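Carboxypeptidase 1 (Deinococcus radiodurans str. R1, PDB 5GIV) probably releases amino acids one after another from the C-terminal end of peptides with broad specificity, as a zinc metallocarboxypeptidase of the M32 family. Local coordinates at residues 119-128 and 400-411; 186-196 and 495-503. All coordinates share one frame; numbering follows the deposited sequence.

Contact 1 of 2, residues 119-128 and 400-411; sequences WTEARPANDF and DVDGALQDVHWY
The indole of Trp-119 packs face-on against Tyr-411 and Val-408, in the tight part of the contact. Its five-membered ring makes an offset stack with the Tyr-411 ring, centroids 4.3 Å apart and planes 17° apart. Val-408 CG2 sits over the six-membered ring on the same face, a CH-pi contact. Arg-123 CB lies over the opposite face. CG of Trp-119 is anti to the backbone N (chi1 172°), which brings the ring edge to the loop. There Trp-119 NE1 donates to Leu-405 O at 2.8 Å, almost in the ring plane. A leucine in place of Trp-119 would probably leave Leu-405 O without this donor and uncover a face of Tyr-411. Leu-405 CD2 meets the ring edge of Phe-128 at CD1, 3.9 Å away. Tyr-411 OH lies at the same ring's edge and donates to Ala-404 O.

The other side is polar and more open, with Pro-124 exposed. The extended Arg-123 donates from NE to Val-401 O at 2.9 Å. Its NH2 makes a salt bridge to Asp-402 OD1 at 2.7 Å, with guanidinium and carboxylate planes 70° apart. Asn-126 OD1 accepts from Asp-400 N. A water accepts from Phe-128 N and lies close to Asn-126 O and Asp-400 OD2. Asn-126 is the C-prime residue of the Schellman motif that ends helix 102-122, and this helix end is held against the loop between helices 381-393 and 420-439.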
loop_
_atom_site.group_PDB
_atom_site.type_symbol
_atom_site.label_atom_id
_atom_site.label_comp_id
_atom_site.label_asym_id
_atom_site.label_seq_id
_atom_site.Cartn_x
_atom_site.Cartn_y
_atom_site.Cartn_z
ATOM N N TRP A 119 11.432 -17.119 -14.639
ATOM C CA TRP A 119 10.449 -17.069 -15.716
ATOM C C TRP A 119 10.247 -15.643 -16.224
ATOM O O TRP A 119 10.074 -15.425 -17.433
ATOM C CB TRP A 119 9.125 -17.672 -15.243
ATOM C CG TRP A 119 7.978 -17.498 -16.202
ATOM C CD1 TRP A 119 7.700 -18.261 -17.303
ATOM C CD2 TRP A 119 6.958 -16.496 -16.141
ATOM N NE1 TRP A 119 6.569 -17.796 -17.927
ATOM C CE2 TRP A 119 6.090 -16.715 -17.233
ATOM C CE3 TRP A 119 6.691 -15.436 -15.267
ATOM C CZ2 TRP A 119 4.972 -15.912 -17.474
ATOM C CZ3 TRP A 119 5.576 -14.638 -15.505
ATOM C CH2 TRP A 119 4.731 -14.881 -16.604
ATOM N N THR A 120 10.233 -14.661 -15.319
ATOM C CA THR A 120 10.054 -13.277 -15.748
ATOM C C THR A 120 11.139 -12.841 -16.721
ATOM O O THR A 120 10.926 -11.895 -17.485
ATOM C CB THR A 120 10.027 -12.337 -14.545
ATOM O OG1 THR A 120 11.282 -12.418 -13.861
ATOM C CG2 THR A 120 8.913 -12.741 -13.596
ATOM N N GLU A 121 12.278 -13.529 -16.734
ATOM C CA GLU A 121 13.335 -13.262 -17.700
ATOM C C GLU A 121 13.308 -14.231 -18.871
ATOM O O GLU A 121 13.534 -13.818 -20.017
ATOM C CB GLU A 121 14.710 -13.337 -17.025
ATOM C CG GLU A 121 14.845 -12.540 -15.733
ATOM C CD GLU A 121 16.224 -12.706 -15.094
ATOM O OE1 GLU A 121 16.521 -11.981 -14.117
ATOM O OE2 GLU A 121 16.991 -13.590 -15.546
ATOM N N ALA A 122 13.009 -15.509 -18.609
ATOM C CA ALA A 122 13.089 -16.523 -19.653
ATOM C C ALA A 122 11.977 -16.380 -20.686
ATOM O O ALA A 122 12.196 -16.672 -21.865
ATOM C CB ALA A 122 13.050 -17.921 -19.030
ATOM N N ARG A 123 10.789 -15.920 -20.286
ATOM C CA ARG A 123 9.713 -15.812 -21.271
ATOM C C ARG A 123 10.052 -14.812 -22.365
ATOM O O ARG A 123 10.150 -15.215 -23.536
ATOM C CB ARG A 123 8.378 -15.469 -20.595
ATOM C CG ARG A 123 7.260 -15.351 -21.624
ATOM C CD ARG A 123 5.912 -14.908 -21.069
ATOM N NE ARG A 123 4.909 -14.971 -22.133
ATOM C CZ ARG A 123 3.707 -14.412 -22.075
ATOM N NH1 ARG A 123 3.339 -13.732 -21.002
ATOM N NH2 ARG A 123 2.869 -14.533 -23.097
ATOM N N PRO A 124 10.271 -13.526 -22.068
ATOM C CA PRO A 124 10.614 -12.583 -23.141
ATOM C C PRO A 124 11.817 -13.016 -23.960
ATOM O O PRO A 124 11.922 -12.630 -25.128
ATOM C CB PRO A 124 10.865 -11.268 -22.389
ATOM C CG PRO A 124 11.086 -11.664 -20.963
ATOM C CD PRO A 124 10.250 -12.879 -20.744
ATOM N N ALA A 125 12.710 -13.826 -23.400
ATOM C CA ALA A 125 13.895 -14.296 -24.104
ATOM C C ALA A 125 13.665 -15.609 -24.847
ATOM O O ALA A 125 14.606 -16.145 -25.446
ATOM C CB ALA A 125 15.053 -14.455 -23.115
ATOM N N ASN A 126 12.453 -16.150 -24.825
ATOM C CA ASN A 126 12.175 -17.414 -25.500
ATOM C C ASN A 126 13.175 -18.494 -25.078
ATOM O O ASN A 126 13.712 -19.254 -25.891
ATOM C CB ASN A 126 12.161 -17.227 -27.016
ATOM C CG ASN A 126 11.663 -18.456 -27.740
ATOM O OD1 ASN A 126 10.718 -19.105 -27.287
ATOM N ND2 ASN A 126 12.274 -18.773 -28.883
ATOM N N ASP A 127 13.405 -18.572 -23.772
ATOM C CA ASP A 127 14.385 -19.478 -23.196
ATOM C C ASP A 127 13.649 -20.543 -22.387
ATOM O O ASP A 127 13.650 -20.545 -21.152
ATOM C CB ASP A 127 15.399 -18.687 -22.342
ATOM C CG ASP A 127 16.612 -19.515 -21.941
ATOM O OD1 ASP A 127 16.734 -20.675 -22.390
ATOM O OD2 ASP A 127 17.455 -18.986 -21.192
ATOM N N PHE A 128 12.958 -21.432 -23.105
ATOM C CA PHE A 128 12.269 -22.519 -22.423
ATOM C C PHE A 128 13.262 -23.524 -21.860
ATOM O O PHE A 128 13.021 -24.112 -20.801
ATOM C CB PHE A 128 11.282 -23.223 -23.354
ATOM C CG PHE A 128 10.578 -24.384 -22.700
ATOM C CD1 PHE A 128 9.505 -24.168 -21.847
ATOM C CD2 PHE A 128 10.998 -25.687 -22.921
ATOM C CE1 PHE A 128 8.859 -25.222 -21.233
ATOM C CE2 PHE A 128 10.353 -26.753 -22.308
ATOM C CZ PHE A 128 9.282 -26.516 -21.463
ATOM N N ASP A 400 8.156 -20.203 -28.080
ATOM C CA ASP A 400 7.650 -20.612 -26.778
ATOM C C ASP A 400 7.174 -19.443 -25.932
ATOM O O ASP A 400 6.517 -19.676 -24.913
ATOM C CB ASP A 400 8.729 -21.382 -26.008
ATOM C CG ASP A 400 9.166 -22.634 -26.726
ATOM O OD1 ASP A 400 8.312 -23.312 -27.316
ATOM O OD2 ASP A 400 10.370 -22.947 -26.715
ATOM N N VAL A 401 7.475 -18.200 -26.330
ATOM C CA VAL A 401 7.045 -17.041 -25.548
ATOM C C VAL A 401 5.555 -17.123 -25.255
ATOM O O VAL A 401 5.121 -17.042 -24.098
ATOM C CB VAL A 401 7.390 -15.735 -26.282
ATOM C CG1 VAL A 401 6.784 -14.546 -25.547
ATOM C CG2 VAL A 401 8.911 -15.576 -26.415
ATOM N N ASP A 402 4.752 -17.273 -26.306
ATOM C CA ASP A 402 3.312 -17.432 -26.190
ATOM C C ASP A 402 2.888 -18.889 -26.307
ATOM O O ASP A 402 1.694 -19.171 -26.466
ATOM C CB ASP A 402 2.613 -16.568 -27.235
ATOM C CG ASP A 402 2.822 -15.073 -26.990
ATOM O OD1 ASP A 402 3.068 -14.683 -25.829
ATOM O OD2 ASP A 402 2.752 -14.292 -27.961
ATOM N N GLY A 403 3.852 -19.815 -26.271
ATOM C CA GLY A 403 3.589 -21.226 -26.091
ATOM C C GLY A 403 3.616 -21.611 -24.627
ATOM O O GLY A 403 2.903 -21.012 -23.817
ATOM N N ALA A 404 4.443 -22.605 -24.274
ATOM C CA ALA A 404 4.482 -23.151 -22.914
ATOM C C ALA A 404 4.988 -22.163 -21.864
ATOM O O ALA A 404 4.821 -22.424 -20.671
ATOM C CB ALA A 404 5.339 -24.418 -22.879
ATOM N N LEU A 405 5.636 -21.068 -22.262
ATOM C CA LEU A 405 6.038 -20.023 -21.322
ATOM C C LEU A 405 4.930 -19.004 -21.071
ATOM O O LEU A 405 5.118 -18.085 -20.262
ATOM C CB LEU A 405 7.288 -19.294 -21.836
ATOM C CG LEU A 405 8.586 -20.088 -22.014
ATOM C CD1 LEU A 405 9.593 -19.305 -22.845
ATOM C CD2 LEU A 405 9.186 -20.415 -20.662
ATOM N N GLN A 406 3.778 -19.163 -21.729
ATOM C CA GLN A 406 2.764 -18.107 -21.763
ATOM C C GLN A 406 2.216 -17.786 -20.376
ATOM O O GLN A 406 2.179 -16.617 -19.965
ATOM C CB GLN A 406 1.626 -18.508 -22.699
ATOM C CG GLN A 406 0.400 -17.653 -22.532
ATOM C CD GLN A 406 -0.766 -18.109 -23.388
ATOM O OE1 GLN A 406 -1.918 -17.891 -23.029
ATOM N NE2 GLN A 406 -0.475 -18.719 -24.535
ATOM N N ASP A 407 1.754 -18.800 -19.655
ATOM C CA ASP A 407 1.076 -18.586 -18.387
ATOM C C ASP A 407 2.026 -18.793 -17.209
ATOM O O ASP A 407 2.938 -19.625 -17.257
ATOM C CB ASP A 407 -0.145 -19.506 -18.276
ATOM C CG ASP A 407 -1.402 -18.896 -18.932
ATOM O OD1 ASP A 407 -1.664 -17.687 -18.725
ATOM O OD2 ASP A 407 -2.119 -19.621 -19.664
ATOM N N VAL A 408 1.807 -18.006 -16.150
ATOM C CA VAL A 408 2.687 -18.045 -14.987
ATOM C C VAL A 408 2.427 -19.245 -14.078
ATOM O O VAL A 408 3.292 -19.588 -13.262
ATOM C CB VAL A 408 2.554 -16.758 -14.146
ATOM C CG1 VAL A 408 1.247 -16.725 -13.399
ATOM C CG2 VAL A 408 3.708 -16.632 -13.178
ATOM N N HIS A 409 1.275 -19.909 -14.209
ATOM C CA HIS A 409 0.825 -20.828 -13.163
ATOM C C HIS A 409 1.879 -21.881 -12.824
ATOM O O HIS A 409 2.267 -22.030 -11.660
ATOM C CB HIS A 409 -0.500 -21.482 -13.571
ATOM C CG HIS A 409 -1.598 -20.497 -13.836
ATOM N ND1 HIS A 409 -1.478 -19.478 -14.760
ATOM C CD2 HIS A 409 -2.829 -20.366 -13.289
ATOM C CE1 HIS A 409 -2.595 -18.773 -14.781
ATOM N NE2 HIS A 409 -3.427 -19.284 -13.890
ATOM N N TRP A 410 2.368 -22.616 -13.826
ATOM C CA TRP A 410 3.315 -23.698 -13.558
ATOM C C TRP A 410 4.694 -23.202 -13.128
ATOM O O TRP A 410 5.529 -24.017 -12.716
ATOM C CB TRP A 410 3.470 -24.582 -14.796
ATOM C CG TRP A 410 2.199 -25.228 -15.251
ATOM C CD1 TRP A 410 1.080 -25.466 -14.499
ATOM C CD2 TRP A 410 1.908 -25.716 -16.567
ATOM N NE1 TRP A 410 0.115 -26.071 -15.268
ATOM C CE2 TRP A 410 0.600 -26.238 -16.540
ATOM C CE3 TRP A 410 2.629 -25.767 -17.764
ATOM C CZ2 TRP A 410 -0.005 -26.798 -17.666
ATOM C CZ3 TRP A 410 2.030 -26.326 -18.876
ATOM C CH2 TRP A 410 0.727 -26.835 -18.819
ATOM N N TYR A 411 4.957 -21.898 -13.193
ATOM C CA TYR A 411 6.258 -21.374 -12.808
ATOM C C TYR A 411 6.247 -20.679 -11.455
ATOM O O TYR A 411 7.325 -20.422 -10.903
ATOM C CB TYR A 411 6.772 -20.401 -13.876
ATOM C CG TYR A 411 6.787 -21.017 -15.249
ATOM C CD1 TYR A 411 7.850 -21.808 -15.664
ATOM C CD2 TYR A 411 5.722 -20.836 -16.118
ATOM C CE1 TYR A 411 7.858 -22.382 -16.908
ATOM C CE2 TYR A 411 5.722 -21.412 -17.361
ATOM C CZ TYR A 411 6.787 -22.181 -17.751
ATOM O OH TYR A 411 6.786 -22.758 -18.996
HETATM O O HOH W 1 12.459 -21.745 -25.891
#

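Contact 2 of 2, residues 186-196 and 495-503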
loop_
_atom_site.group_PDB
_atom_site.type_symbol
_atom_site.label_atom_id
_atom_site.label_comp_id
_atom_site.label_asym_id
_atom_site.label_seq_id
_atom_site.Cartn_x
_atom_site.Cartn_y
_atom_site.Cartn_z
ATOM N N LEU A 186 -19.848 -24.509 -32.961
ATOM C CA LEU A 186 -20.412 -23.166 -32.893
ATOM C C LEU A 186 -19.337 -22.109 -33.141
ATOM O O LEU A 186 -19.581 -21.107 -33.823
ATOM C CB LEU A 186 -21.081 -22.952 -31.534
ATOM C CG LEU A 186 -21.688 -21.572 -31.273
ATOM C CD1 LEU A 186 -22.775 -21.290 -32.299
ATOM C CD2 LEU A 186 -22.245 -21.480 -29.869
ATOM N N ALA A 187 -18.134 -22.320 -32.600
ATOM C CA ALA A 187 -17.050 -21.375 -32.836
ATOM C C ALA A 187 -16.607 -21.414 -34.293
ATOM O O ALA A 187 -16.390 -20.367 -34.914
ATOM C CB ALA A 187 -15.874 -21.665 -31.899
ATOM N N ASP A 188 -16.438 -22.617 -34.850
ATOM C CA ASP A 188 -16.055 -22.717 -36.252
ATOM C C ASP A 188 -17.084 -22.041 -37.141
ATOM O O ASP A 188 -16.727 -21.357 -38.108
ATOM C CB ASP A 188 -15.860 -24.182 -36.646
ATOM C CG ASP A 188 -14.571 -24.781 -36.078
ATOM O OD1 ASP A 188 -13.711 -24.030 -35.571
ATOM O OD2 ASP A 188 -14.412 -26.014 -36.147
ATOM N N ALA A 189 -18.371 -22.210 -36.829
ATOM C CA ALA A 189 -19.398 -21.555 -37.634
ATOM C C ALA A 189 -19.323 -20.047 -37.486
ATOM O O ALA A 189 -19.479 -19.316 -38.473
ATOM C CB ALA A 189 -20.791 -22.051 -37.249
ATOM N N VAL A 190 -19.071 -19.559 -36.269
ATOM C CA VAL A 190 -18.952 -18.117 -36.077
ATOM C C VAL A 190 -17.745 -17.582 -36.834
ATOM O O VAL A 190 -17.830 -16.561 -37.526
ATOM C CB VAL A 190 -18.889 -17.767 -34.581
ATOM C CG1 VAL A 190 -18.515 -16.318 -34.410
ATOM C CG2 VAL A 190 -20.234 -18.035 -33.918
ATOM N N ILE A 191 -16.617 -18.284 -36.758
ATOM C CA ILE A 191 -15.421 -17.824 -37.450
ATOM C C ILE A 191 -15.629 -17.837 -38.954
ATOM O O ILE A 191 -15.137 -16.953 -39.663
ATOM C CB ILE A 191 -14.219 -18.689 -37.039
ATOM C CG1 ILE A 191 -13.857 -18.413 -35.570
ATOM C CG2 ILE A 191 -13.048 -18.479 -38.002
ATOM C CD1 ILE A 191 -12.901 -19.417 -34.971
ATOM N N ALA A 192 -16.382 -18.814 -39.464
ATOM C CA ALA A 192 -16.600 -18.922 -40.898
ATOM C C ALA A 192 -17.621 -17.923 -41.400
ATOM O O ALA A 192 -17.614 -17.598 -42.590
ATOM C CB ALA A 192 -17.041 -20.340 -41.273
ATOM N N ALA A 193 -18.498 -17.432 -40.526
ATOM C CA ALA A 193 -19.488 -16.449 -40.950
ATOM C C ALA A 193 -18.869 -15.071 -41.189
ATOM O O ALA A 193 -19.306 -14.346 -42.087
ATOM C CB ALA A 193 -20.606 -16.362 -39.918
ATOM N N GLY A 194 -17.865 -14.689 -40.418
ATOM C CA GLY A 194 -17.305 -13.363 -40.598
ATOM C C GLY A 194 -17.620 -12.444 -39.423
ATOM O O GLY A 194 -18.626 -12.608 -38.718
ATOM N N ALA A 195 -16.714 -11.396 -39.211
ATOM C CA ALA A 195 -16.748 -10.586 -37.995
ATOM C C ALA A 195 -17.481 -9.263 -38.194
ATOM O O ALA A 195 -17.487 -8.694 -39.288
ATOM C CB ALA A 195 -15.325 -10.291 -37.506
ATOM N N PRO A 196 -18.047 -8.717 -37.127
ATOM C CA PRO A 196 -18.637 -7.381 -37.211
ATOM C C PRO A 196 -17.542 -6.337 -37.358
ATOM O O PRO A 196 -16.357 -6.609 -37.171
ATOM C CB PRO A 196 -19.371 -7.237 -35.880
ATOM C CG PRO A 196 -18.558 -8.100 -34.931
ATOM C CD PRO A 196 -18.088 -9.266 -35.761
ATOM N N GLY A 495 -27.655 -19.420 -28.065
ATOM C CA GLY A 495 -28.631 -18.377 -28.333
ATOM C C GLY A 495 -27.984 -17.051 -28.685
ATOM O O GLY A 495 -28.394 -16.374 -29.633
ATOM N N LYS A 496 -26.970 -16.651 -27.914
ATOM C CA LYS A 496 -26.358 -15.346 -28.136
ATOM C C LYS A 496 -25.632 -15.289 -29.476
ATOM O O LYS A 496 -25.842 -14.364 -30.270
ATOM C CB LYS A 496 -25.397 -15.024 -26.991
ATOM C CG LYS A 496 -24.610 -13.738 -27.190
ATOM C CD LYS A 496 -23.625 -13.527 -26.043
ATOM C CE LYS A 496 -22.850 -12.242 -26.239
ATOM N NZ LYS A 496 -21.919 -11.987 -25.126
ATOM N N TYR A 497 -24.777 -16.278 -29.747
ATOM C CA TYR A 497 -23.968 -16.250 -30.956
ATOM C C TYR A 497 -24.731 -16.762 -32.164
ATOM O O TYR A 497 -24.472 -16.314 -33.286
ATOM C CB TYR A 497 -22.682 -17.045 -30.723
ATOM C CG TYR A 497 -21.762 -16.260 -29.822
ATOM C CD1 TYR A 497 -21.826 -16.393 -28.439
ATOM C CD2 TYR A 497 -20.879 -15.322 -30.355
ATOM C CE1 TYR A 497 -21.008 -15.642 -27.621
ATOM C CE2 TYR A 497 -20.067 -14.564 -29.546
ATOM C CZ TYR A 497 -20.128 -14.727 -28.186
ATOM O OH TYR A 497 -19.314 -13.959 -27.392
ATOM N N GLY A 498 -25.698 -17.655 -31.958
ATOM C CA GLY A 498 -26.600 -17.990 -33.043
ATOM C C GLY A 498 -27.289 -16.765 -33.608
ATOM O O GLY A 498 -27.411 -16.619 -34.825
ATOM N N GLU A 499 -27.702 -15.844 -32.736
ATOM C CA GLU A 499 -28.406 -14.649 -33.190
ATOM C C GLU A 499 -27.455 -13.567 -33.693
ATOM O O GLU A 499 -27.825 -12.798 -34.589
ATOM C CB GLU A 499 -29.283 -14.101 -32.063
ATOM C CG GLU A 499 -30.348 -13.116 -32.529
ATOM C CD GLU A 499 -29.864 -11.674 -32.524
ATOM O OE1 GLU A 499 -29.217 -11.272 -31.529
ATOM O OE2 GLU A 499 -30.125 -10.940 -33.509
ATOM N N LEU A 500 -26.238 -13.489 -33.138
ATOM C CA LEU A 500 -25.278 -12.483 -33.587
ATOM C C LEU A 500 -24.787 -12.775 -34.996
ATOM O O LEU A 500 -24.679 -11.860 -35.820
ATOM C CB LEU A 500 -24.089 -12.408 -32.627
ATOM C CG LEU A 500 -24.156 -11.383 -31.493
ATOM C CD1 LEU A 500 -23.096 -11.661 -30.446
ATOM C CD2 LEU A 500 -24.001 -9.975 -32.042
ATOM N N TYR A 501 -24.518 -14.046 -35.303
ATOM C CA TYR A 501 -23.866 -14.418 -36.551
ATOM C C TYR A 501 -24.769 -15.173 -37.517
ATOM O O TYR A 501 -24.287 -15.618 -38.568
ATOM C CB TYR A 501 -22.612 -15.255 -36.254
ATOM C CG TYR A 501 -21.570 -14.446 -35.529
ATOM C CD1 TYR A 501 -21.646 -14.237 -34.158
ATOM C CD2 TYR A 501 -20.549 -13.824 -36.231
ATOM C CE1 TYR A 501 -20.699 -13.462 -33.507
ATOM C CE2 TYR A 501 -19.608 -13.052 -35.598
ATOM C CZ TYR A 501 -19.682 -12.872 -34.239
ATOM O OH TYR A 501 -18.734 -12.089 -33.625
ATOM N N GLY A 502 -26.049 -15.346 -37.190
ATOM C CA GLY A 502 -26.920 -16.121 -38.057
ATOM C C GLY A 502 -26.444 -17.541 -38.248
ATOM O O GLY A 502 -26.420 -18.034 -39.381
ATOM N N VAL A 503 -26.034 -18.204 -37.176
ATOM C CA VAL A 503 -25.563 -19.578 -37.280
ATOM C C VAL A 503 -26.370 -20.488 -36.371
ATOM O O VAL A 503 -26.150 -21.701 -36.362
ATOM C CB VAL A 503 -24.055 -19.689 -36.957
ATOM C CG1 VAL A 503 -23.249 -18.812 -37.889
ATOM C CG2 VAL A 503 -23.786 -19.306 -35.515
ATOM O OXT VAL A 503 -27.252 -20.039 -35.633
#
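Leu-186 starts the contact by touching the C-terminal residue of the chain. Its CD1 lies 3.9 Å from Val-503 CG2, and the two side chains cross at about a right angle. One turn on, Ala-189 faces the same valine: Ala-189 CB is 4.0 Å from Val-503 CB. The helix 487-501 gives way at Gly-502, which has positive phi. Val-503 N then bonds back to Gly-498 O, and the last side chain is turned to helix 169-193.

Val-190 is the centre of the contact. Its CG1 stands 3.4 Å from the centroid of the Tyr-501 ring and only 3° off the ring normal, a CH-pi contact squarely over the face. The torsion that sets CG1 anti to the backbone N of Val-190 (chi1 170°) brings it over this ring. The other methyl, CG2, touches both Tyr-497 CB and Val-503 CG2. Ala-193 follows on the same side of the helix. Its CB lies 4.1 Å from Val-503 CG1 and also near Tyr-501 CB.

Gly-194 leaves helical geometry with positive phi. Its carbonyl O meets the edge of the Tyr-501 ring in plane, 3.3 Å from Tyr-501 CE2. Pro-196 is the last residue to touch, with its CD 3.6 Å from Tyr-501 OH. The hydroxyl has its polar partner elsewhere, the carbonyl O of Asn-341. No hydrogen bond joins the two segments; apolar side chains and the Tyr-501 ring carry most of the contact.

The two helix ends run nearly parallel, at 20°, with axes 10.3 Å apart. Pro-196 also touches Arg-338 of helix 333-339, and Leu-500 packs on Tyr-337 and Arg-338 there. The C-terminal helix is thus set beside helix 169-193 and against helix 333-339, at the surface.

Overall arrangement
From the N terminus, the chain first passes 119-128, at the end of helix 102-122, and then 186-196, at the end of helix 169-193. It returns to the first at 400-411, closing contact 1, and to the second at 495-503, closing contact 2 at the C terminus. The two loops therefore cross and do not nest. Both enclose the zinc ligands His-266, His-270 and Glu-296 along the chain. Contact 1 ties the loop before helix 420-439 to an early helix end, and contact 2 ties the last helix to helix 169-193. Their centres are 33 Å apart and they do not touch.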